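Local coordinates for protein ketosynthase (Streptomyces sp. MSC090213JE08, PDB 6KXD) that forms part of the ketosynthase/chain length factor of the highly reducing type II polyketide synthase for ishigamide, which probably extends acyl chains on acyl carrier protein, at residues B[46-54]-B[60-68]. Numbering follows the deposited sequence.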
loop_
_atom_site.group_PDB
_atom_site.type_symbol
_atom_site.label_atom_id
_atom_site.label_comp_id
_atom_site.label_asym_id
_atom_site.label_seq_id
_atom_site.Cartn_x
_atom_site.Cartn_y
_atom_site.Cartn_z
ATOM N N ALA B 46 11.262 -14.403 -26.707
ATOM C CA ALA B 46 10.293 -15.446 -26.962
ATOM C C ALA B 46 8.876 -14.907 -26.747
ATOM O O ALA B 46 8.666 -14.004 -25.940
ATOM C CB ALA B 46 10.567 -16.638 -26.075
ATOM N N LYS B 47 7.899 -15.497 -27.460
ATOM C CA LYS B 47 6.474 -15.230 -27.276
ATOM C C LYS B 47 5.960 -16.115 -26.138
ATOM O O LYS B 47 6.577 -17.101 -25.845
ATOM C CB LYS B 47 5.684 -15.525 -28.555
ATOM C CG LYS B 47 6.186 -14.766 -29.768
ATOM C CD LYS B 47 5.111 -14.459 -30.788
ATOM C CE LYS B 47 5.681 -14.169 -32.161
ATOM N NZ LYS B 47 5.305 -12.816 -32.622
ATOM N N THR B 48 4.831 -15.741 -25.523
ATOM C CA THR B 48 4.327 -16.425 -24.323
ATOM C C THR B 48 2.813 -16.651 -24.374
ATOM O O THR B 48 2.277 -17.397 -23.557
ATOM C CB THR B 48 4.738 -15.669 -23.050
ATOM O OG1 THR B 48 4.025 -14.435 -22.949
ATOM C CG2 THR B 48 6.222 -15.399 -23.006
ATOM N N ALA B 49 2.139 -16.020 -25.334
ATOM C CA ALA B 49 0.720 -16.091 -25.447
ATOM C C ALA B 49 0.340 -17.558 -25.678
ATOM O O ALA B 49 0.993 -18.252 -26.414
ATOM C CB ALA B 49 0.223 -15.190 -26.557
ATOM N N VAL B 50 -0.658 -18.020 -24.933
ATOM C CA VAL B 50 -1.268 -19.324 -25.126
ATOM C C VAL B 50 -2.769 -19.097 -25.073
ATOM O O VAL B 50 -3.226 -18.011 -24.686
ATOM C CB VAL B 50 -0.836 -20.357 -24.061
ATOM C CG1 VAL B 50 0.662 -20.633 -24.115
ATOM C CG2 VAL B 50 -1.281 -19.928 -22.658
ATOM N N LYS B 51 -3.500 -20.130 -25.483
ATOM C CA LYS B 51 -4.919 -20.199 -25.387
ATOM C C LYS B 51 -5.261 -20.458 -23.930
ATOM O O LYS B 51 -4.622 -21.284 -23.283
ATOM C CB LYS B 51 -5.440 -21.302 -26.311
ATOM C CG LYS B 51 -5.364 -20.936 -27.786
ATOM C CD LYS B 51 -6.252 -19.770 -28.151
ATOM C CE LYS B 51 -6.267 -19.460 -29.631
ATOM N NZ LYS B 51 -6.166 -18.005 -29.876
ATOM N N ALA B 52 -6.254 -19.734 -23.429
ATOM C CA ALA B 52 -6.518 -19.710 -21.997
ATOM C C ALA B 52 -7.121 -21.055 -21.602
ATOM O O ALA B 52 -7.831 -21.668 -22.395
ATOM C CB ALA B 52 -7.434 -18.574 -21.650
ATOM N N ASP B 53 -6.806 -21.507 -20.387
ATOM C CA ASP B 53 -7.335 -22.770 -19.888
ATOM C C ASP B 53 -8.861 -22.663 -19.796
ATOM O O ASP B 53 -9.382 -21.635 -19.382
ATOM C CB ASP B 53 -6.712 -23.135 -18.542
ATOM C CG ASP B 53 -6.836 -24.616 -18.240
ATOM O OD1 ASP B 53 -6.146 -25.407 -18.914
ATOM O OD2 ASP B 53 -7.653 -24.969 -17.367
ATOM N N ALA B 54 -9.568 -23.735 -20.179
ATOM C CA ALA B 54 -11.052 -23.806 -20.128
ATOM C C ALA B 54 -11.591 -23.537 -18.714
ATOM O O ALA B 54 -12.692 -22.972 -18.552
ATOM C CB ALA B 54 -11.501 -25.163 -20.620
ATOM N N PRO B 60 -12.734 -12.320 -21.960
ATOM C CA PRO B 60 -12.929 -11.354 -23.036
ATOM C C PRO B 60 -12.040 -11.657 -24.246
ATOM O O PRO B 60 -12.275 -11.139 -25.312
ATOM C CB PRO B 60 -12.548 -9.984 -22.451
ATOM C CG PRO B 60 -12.062 -10.244 -21.034
ATOM C CD PRO B 60 -12.099 -11.735 -20.775
ATOM N N SER B 61 -10.982 -12.435 -24.019
ATOM C CA SER B 61 -10.076 -12.880 -25.017
ATOM C C SER B 61 -9.588 -14.271 -24.632
ATOM O O SER B 61 -9.419 -14.579 -23.440
ATOM C CB SER B 61 -8.919 -11.936 -25.159
ATOM O OG SER B 61 -7.965 -12.488 -26.048
ATOM N N SER B 62 -9.299 -15.079 -25.651
ATOM C CA SER B 62 -8.901 -16.460 -25.445
ATOM C C SER B 62 -7.392 -16.527 -25.224
ATOM O O SER B 62 -6.897 -17.510 -24.701
ATOM C CB SER B 62 -9.312 -17.319 -26.616
ATOM O OG SER B 62 -8.808 -16.773 -27.831
ATOM N N ASP B 63 -6.684 -15.495 -25.694
ATOM C CA ASP B 63 -5.252 -15.475 -25.671
ATOM C C ASP B 63 -4.797 -14.864 -24.334
ATOM O O ASP B 63 -5.289 -13.804 -23.935
ATOM C CB ASP B 63 -4.728 -14.711 -26.880
ATOM C CG ASP B 63 -4.876 -15.503 -28.175
ATOM O OD1 ASP B 63 -4.975 -16.741 -28.087
ATOM O OD2 ASP B 63 -4.835 -14.882 -29.248
ATOM N N VAL B 64 -3.879 -15.562 -23.656
ATOM C CA VAL B 64 -3.371 -15.140 -22.346
ATOM C C VAL B 64 -1.891 -15.509 -22.227
ATOM O O VAL B 64 -1.398 -16.501 -22.783
ATOM C CB VAL B 64 -4.181 -15.728 -21.173
ATOM C CG1 VAL B 64 -5.637 -15.286 -21.180
ATOM C CG2 VAL B 64 -4.083 -17.238 -21.091
ATOM N N CYS B 65 -1.184 -14.717 -21.416
ATOM C CA CYS B 65 0.170 -14.983 -21.093
ATOM C C CYS B 65 0.238 -15.404 -19.627
ATOM O O CYS B 65 0.619 -14.618 -18.744
ATOM C CB CYS B 65 1.066 -13.786 -21.373
ATOM S SG CYS B 65 0.975 -13.223 -23.093
ATOM N N THR B 66 -0.170 -16.648 -19.383
ATOM C CA THR B 66 -0.121 -17.219 -18.064
ATOM C C THR B 66 1.274 -17.812 -17.856
ATOM O O THR B 66 2.040 -18.074 -18.811
ATOM C CB THR B 66 -1.202 -18.300 -17.873
ATOM O OG1 THR B 66 -1.191 -19.057 -19.074
ATOM C CG2 THR B 66 -2.592 -17.761 -17.611
ATOM N N VAL B 67 1.582 -18.060 -16.587
ATOM C CA VAL B 67 2.767 -18.792 -16.218
ATOM C C VAL B 67 2.546 -20.248 -16.629
ATOM O O VAL B 67 1.659 -20.872 -16.105
ATOM C CB VAL B 67 3.063 -18.705 -14.711
ATOM C CG1 VAL B 67 4.340 -19.412 -14.375
ATOM C CG2 VAL B 67 3.160 -17.273 -14.235
ATOM N N PRO B 68 3.341 -20.811 -17.550
ATOM C CA PRO B 68 3.141 -22.191 -17.991
ATOM C C PRO B 68 3.567 -23.153 -16.868
ATOM O O PRO B 68 4.580 -22.906 -16.186
ATOM C CB PRO B 68 4.080 -22.302 -19.181
ATOM C CG PRO B 68 5.235 -21.406 -18.784
ATOM C CD PRO B 68 4.547 -20.205 -18.140
#
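Val50 and Val64 face each other as the antiparallel hydrogen-bonded pair of a small beta hairpin, and each uses both its backbone N and its O on the other. Val50 N gives to Val64 O at 2.7 Å, close to straight at the hydrogen (171°). In return Val64 N gives to Val50 O, also at 2.7 Å. Next comes Ala52 N, which reaches Ser62 O at 2.6 Å with a more bent N-H (138°). Weaker CA-H...O contacts add to these carbonyls: Ala49 CA lies 3.4 Å from Val64 O, and Asp63 CA approaches Val50 O in the same way.

Lys51 and Asp63, the neighbouring non-hydrogen-bonded pair, send their side chains the same way off one face. A bend at chi2 (-64°) folds the lysine chain alongside the aspartate, and the two are joined by a salt bridge modelled at 2.5 Å from Lys51 NZ to Asp63 OD1, short enough that the exact length is doubtful. On the Val50-Val64 face, Val64 CG2 fills in against Ala52 CB at 3.7 Å. Before Asp63, Ser61 OG accepts from Asp63 N, forming an ST turn.

Thr48 OG1 is hydrogen-bonded to Leu324 O and lies 3.3 Å from Cys65 SG. The hairpin is tied to the thiolase-type body of the chain by strand 63-65, which runs parallel to strand 229-240 and shares backbone bonds between Cys65 and Leu229. Val64 also touches Phe208, while Pro60 rests on helix 210-219.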